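Local coordinates for TqaA (Penicillium aethiopicum, PDB 5DLK), which is a fungal nonribosomal peptide synthetase whose terminal condensation-like domain, the part in this chain, probably closes the finished peptide into a macrocycle, at residues 230-233 and 234-237; 354-357 and 358-361. All coordinates share one frame; numbering follows the deposited sequence.

Contact 1: residues 230-233 and 234-237; sequences QFWR and HYLD
Tyr-235 N reaches Phe-231 O at 2.8 Å in the last turn of helix 227-235, and the i to i+4 bonds on either side of it, His-234 N to Gln-230 O and Leu-236 N to Trp-232 O, carry the helical pattern to the point where the chain leaves the helix. Phe-231, Trp-232 and Tyr-235 spread their rings over one flank of this turn. With CG anti to the backbone N (chi1 -178°), the Tyr-235 ring lies alongside both of the others and points the same way. Its CB sits over one face of the Phe-231 ring in a CH-pi contact, 4.2 Å from the centroid, while CD1 meets Phe-231 CZ at 3.5 Å; the two rings are oblique, their planes 37° apart. Trp-232 approaches the same side of the Tyr-235 ring, but near CD2: its six-membered ring turns an edge toward the tyrosine face, offset, with planes at 77° and CZ3 3.7 Å from Tyr-235 CD2. Leu-236 CD1 approaches Trp-232 CE3 more loosely, at 4.3 Å. The indole nitrogen of the buried Trp-232 is satisfied beyond the turn, NE1 bonding to His-363 O. Ile-371 of helix 368-375 and Pro-332 of strand 329-336 pack on Trp-232. The arrangement is an aromatic cluster at a helix C-terminus, seating helix 227-235 on its neighbours within the condensation domain.

Contact 2: residues 354-357 and 358-361; sequences QTQY and TRAL
Gln-356 and Arg-359 meet through their polar ends, just where helix 346-358 gives way to a turn. Arg-359 NH1 donates to Gln-356 OE1 at 2.9 Å, with an angle of 159° at the hydrogen. The oxygen receives it on a lone pair in the amide plane and lies at the edge of the guanidinium, although the two flat groups are turned 40° apart. A bend at chi2 (-63°) swings the glutamine amide back alongside the arginine, whose own chain bends at chi3. A water closes the link into a small ring, accepting from Gln-356 NE2 at 2.9 Å and from Arg-359 NH1 at 3.0 Å; NE2 also donates to Arg-334 O.

Backbone bonds mark the end of the helix. Thr-358 N to Gln-354 O and Arg-359 N to Thr-355 O, both 2.9 Å, keep the i to i+4 spacing. Ala-360 N then drops to i to i+3, meeting Tyr-357 O at 3.1 Å, and a type I turn runs from Thr-358 to Leu-361.

Apolar contact gathers at the Tyr-357 ring. The side chains of Leu-361 and Tyr-357 cross obliquely, bringing Leu-361 CD2 to 3.7 Å from Tyr-357 CZ, while Thr-358 CG2 lies near CD2 of the ring. Tyr-357 belongs to the phosphopantetheine-binding site, as does Thr-282; Gln-354 OE1 accepts from Thr-282 N and bonds to Thr-285 OG1.

The Gln-356 amide is thus held at both ends, OE1 by the arginine and NE2 by the water and Arg-334 O, which should limit its rotation. OE1 and the water together probably also steady the NH1 end of the guanidinium. Tyr-357, seen to bind phosphopantetheine, has Leu-361 against its phenol end.

Contact 1 precedes contact 2 along the chain, and their centres lie about 13 Å apart on the same side of the chain's centre, within the condensation domain. The first closes helix 227-235; the second closes helix 346-358 and opens the loop toward helix 368-375. They touch directly: Tyr-235 OH probably hydrogen-bonds to Gln-356 O at 2.7 Å, Phe-231 CZ packs on Ala-360 CA at 3.6 Å, and Arg-359 NH1 lies 3.5 Å from Tyr-235 CD1. The aromatic helix end thus rests on the turn that follows Tyr-357, which probably puts contact 1 in a second shell of the phosphopantetheine site, the Tyr-235 side chain about 6 Å from that of Tyr-357.

Contact 1: residues 230-233 and 234-237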
loop_
_atom_site.group_PDB
_atom_site.type_symbol
_atom_site.label_atom_id
_atom_site.label_comp_id
_atom_site.label_asym_id
_atom_site.label_seq_id
_atom_site.Cartn_x
_atom_site.Cartn_y
_atom_site.Cartn_z
ATOM N N GLN A 230 19.226 -14.251 9.596
ATOM C CA GLN A 230 19.513 -14.853 10.899
ATOM C C GLN A 230 18.436 -14.441 11.891
ATOM O O GLN A 230 17.956 -15.267 12.685
ATOM C CB GLN A 230 20.890 -14.433 11.402
ATOM C CG GLN A 230 22.016 -15.129 10.632
ATOM C CD GLN A 230 23.392 -14.543 10.946
ATOM O OE1 GLN A 230 23.515 -13.587 11.722
ATOM N NE2 GLN A 230 24.432 -15.120 10.345
ATOM N N PHE A 231 18.062 -13.165 11.841
ATOM C CA PHE A 231 17.001 -12.664 12.710
ATOM C C PHE A 231 15.697 -13.410 12.467
ATOM O O PHE A 231 15.069 -13.869 13.414
ATOM C CB PHE A 231 16.743 -11.166 12.520
ATOM C CG PHE A 231 15.439 -10.716 13.135
ATOM C CD1 PHE A 231 14.297 -10.571 12.333
ATOM C CD2 PHE A 231 15.337 -10.499 14.505
ATOM C CE1 PHE A 231 13.075 -10.196 12.892
ATOM C CE2 PHE A 231 14.115 -10.113 15.085
ATOM C CZ PHE A 231 12.979 -9.959 14.257
ATOM N N TRP A 232 15.266 -13.507 11.209
ATOM C CA TRP A 232 13.958 -14.126 10.964
ATOM C C TRP A 232 13.967 -15.600 11.364
ATOM O O TRP A 232 12.974 -16.096 11.858
ATOM C CB TRP A 232 13.530 -13.955 9.505
ATOM C CG TRP A 232 13.024 -12.554 9.211
ATOM C CD1 TRP A 232 13.649 -11.570 8.470
ATOM C CD2 TRP A 232 11.796 -11.975 9.689
ATOM N NE1 TRP A 232 12.870 -10.427 8.449
ATOM C CE2 TRP A 232 11.733 -10.648 9.189
ATOM C CE3 TRP A 232 10.742 -12.456 10.476
ATOM C CZ2 TRP A 232 10.665 -9.797 9.464
ATOM C CZ3 TRP A 232 9.672 -11.606 10.745
ATOM C CH2 TRP A 232 9.645 -10.295 10.236
ATOM N N ARG A 233 15.087 -16.302 11.152
ATOM C CA ARG A 233 15.171 -17.692 11.598
ATOM C C ARG A 233 14.977 -17.804 13.109
ATOM O O ARG A 233 14.274 -18.689 13.585
ATOM C CB ARG A 233 16.521 -18.318 11.198
ATOM C CG ARG A 233 16.725 -19.709 11.776
ATOM C CD ARG A 233 17.743 -20.511 10.973
ATOM N NE ARG A 233 17.055 -21.285 9.940
ATOM C CZ ARG A 233 17.243 -21.112 8.644
ATOM N NH1 ARG A 233 18.111 -20.200 8.233
ATOM N NH2 ARG A 233 16.568 -21.845 7.760
ATOM N N HIS A 234 15.593 -16.894 13.847
ATOM C CA HIS A 234 15.501 -16.895 15.311
ATOM C C HIS A 234 14.066 -16.539 15.749
ATOM O O HIS A 234 13.471 -17.176 16.616
ATOM C CB HIS A 234 16.504 -15.899 15.880
ATOM C CG HIS A 234 16.602 -15.905 17.371
ATOM N ND1 HIS A 234 17.298 -16.870 18.066
ATOM C CD2 HIS A 234 16.121 -15.046 18.301
ATOM C CE1 HIS A 234 17.230 -16.613 19.362
ATOM N NE2 HIS A 234 16.516 -15.514 19.531
ATOM N N TYR A 235 13.527 -15.509 15.109
ATOM C CA TYR A 235 12.203 -14.990 15.445
ATOM C C TYR A 235 11.114 -16.029 15.224
ATOM O O TYR A 235 10.150 -16.113 16.008
ATOM C CB TYR A 235 11.938 -13.740 14.581
ATOM C CG TYR A 235 10.635 -13.021 14.810
ATOM C CD1 TYR A 235 10.543 -11.993 15.745
ATOM C CD2 TYR A 235 9.508 -13.335 14.049
ATOM C CE1 TYR A 235 9.354 -11.290 15.917
ATOM C CE2 TYR A 235 8.308 -12.650 14.232
ATOM C CZ TYR A 235 8.241 -11.638 15.170
ATOM O OH TYR A 235 7.052 -10.958 15.367
ATOM N N LEU A 236 11.263 -16.814 14.152
ATOM C CA LEU A 236 10.246 -17.776 13.755
ATOM C C LEU A 236 10.553 -19.192 14.231
ATOM O O LEU A 236 9.810 -20.126 13.949
ATOM C CB LEU A 236 10.084 -17.777 12.223
ATOM C CG LEU A 236 9.478 -16.497 11.637
ATOM C CD1 LEU A 236 9.544 -16.534 10.101
ATOM C CD2 LEU A 236 8.014 -16.272 12.119
ATOM N N ASP A 237 11.634 -19.344 14.985
ATOM C CA ASP A 237 12.044 -20.667 15.423
ATOM C C ASP A 237 10.969 -21.335 16.286
ATOM O O ASP A 237 10.556 -20.790 17.315
ATOM C CB ASP A 237 13.350 -20.567 16.202
ATOM C CG ASP A 237 13.797 -21.898 16.741
ATOM O OD1 ASP A 237 13.921 -22.841 15.940
ATOM O OD2 ASP A 237 14.008 -22.000 17.966
#

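Contact 2: residues 354-357 and 358-361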
loop_
_atom_site.group_PDB
_atom_site.type_symbol
_atom_site.label_atom_id
_atom_site.label_comp_id
_atom_site.label_asym_id
_atom_site.label_seq_id
_atom_site.Cartn_x
_atom_site.Cartn_y
_atom_site.Cartn_z
ATOM N N GLN A 354 3.975 -5.354 21.044
ATOM C CA GLN A 354 4.676 -4.217 20.485
ATOM C C GLN A 354 6.132 -4.576 20.205
ATOM O O GLN A 354 6.654 -4.269 19.145
ATOM C CB GLN A 354 4.585 -2.995 21.401
ATOM C CG GLN A 354 5.122 -1.709 20.740
ATOM C CD GLN A 354 4.441 -0.475 21.301
ATOM O OE1 GLN A 354 3.224 -0.312 21.172
ATOM N NE2 GLN A 354 5.216 0.388 21.960
ATOM N N THR A 355 6.785 -5.264 21.134
ATOM C CA THR A 355 8.167 -5.628 20.850
ATOM C C THR A 355 8.262 -6.703 19.758
ATOM O O THR A 355 9.260 -6.766 19.054
ATOM C CB THR A 355 8.906 -6.055 22.140
ATOM O OG1 THR A 355 8.200 -7.095 22.784
ATOM C CG2 THR A 355 8.962 -4.888 23.108
ATOM N N GLN A 356 7.227 -7.520 19.560
ATOM C CA GLN A 356 7.265 -8.484 18.457
ATOM C C GLN A 356 7.240 -7.793 17.097
ATOM O O GLN A 356 7.598 -8.396 16.086
ATOM C CB GLN A 356 6.117 -9.494 18.572
ATOM C CG GLN A 356 6.330 -10.483 19.735
ATOM C CD GLN A 356 7.592 -11.333 19.528
ATOM O OE1 GLN A 356 8.663 -11.019 20.057
ATOM N NE2 GLN A 356 7.460 -12.417 18.770
ATOM N N TYR A 357 6.825 -6.524 17.084
ATOM C CA TYR A 357 6.982 -5.661 15.908
ATOM C C TYR A 357 8.334 -4.926 15.919
ATOM O O TYR A 357 9.037 -4.904 14.911
ATOM C CB TYR A 357 5.823 -4.654 15.857
ATOM C CG TYR A 357 6.086 -3.431 15.010
ATOM C CD1 TYR A 357 6.304 -3.542 13.637
ATOM C CD2 TYR A 357 6.074 -2.164 15.575
ATOM C CE1 TYR A 357 6.520 -2.418 12.847
ATOM C CE2 TYR A 357 6.299 -1.040 14.798
ATOM C CZ TYR A 357 6.524 -1.172 13.444
ATOM O OH TYR A 357 6.740 -0.044 12.677
ATOM N N THR A 358 8.694 -4.325 17.051
ATOM C CA THR A 358 9.864 -3.437 17.052
ATOM C C THR A 358 11.161 -4.215 16.907
ATOM O O THR A 358 12.144 -3.679 16.362
ATOM C CB THR A 358 9.916 -2.541 18.316
ATOM O OG1 THR A 358 10.024 -3.331 19.497
ATOM C CG2 THR A 358 8.668 -1.666 18.402
ATOM N N ARG A 359 11.163 -5.475 17.343
ATOM C CA ARG A 359 12.342 -6.354 17.138
ATOM C C ARG A 359 12.732 -6.458 15.652
ATOM O O ARG A 359 13.910 -6.654 15.294
ATOM C CB ARG A 359 12.058 -7.767 17.663
ATOM C CG ARG A 359 12.100 -7.957 19.168
ATOM C CD ARG A 359 11.635 -9.380 19.532
ATOM N NE ARG A 359 12.587 -10.385 19.035
ATOM C CZ ARG A 359 12.336 -11.687 18.895
ATOM N NH1 ARG A 359 11.147 -12.191 19.209
ATOM N NH2 ARG A 359 13.306 -12.498 18.436
ATOM N N ALA A 360 11.731 -6.361 14.785
ATOM C CA ALA A 360 11.946 -6.651 13.375
ATOM C C ALA A 360 12.217 -5.408 12.511
ATOM O O ALA A 360 12.371 -5.532 11.306
ATOM C CB ALA A 360 10.741 -7.412 12.811
ATOM N N LEU A 361 12.257 -4.226 13.118
ATOM C CA LEU A 361 12.322 -2.984 12.343
ATOM C C LEU A 361 13.469 -2.940 11.336
ATOM O O LEU A 361 13.258 -2.556 10.186
ATOM C CB LEU A 361 12.426 -1.783 13.274
ATOM C CG LEU A 361 11.097 -1.361 13.891
ATOM C CD1 LEU A 361 11.337 -0.391 15.043
ATOM C CD2 LEU A 361 10.186 -0.753 12.819
HETATM O O HOH W 1 9.477 -14.506 18.335
#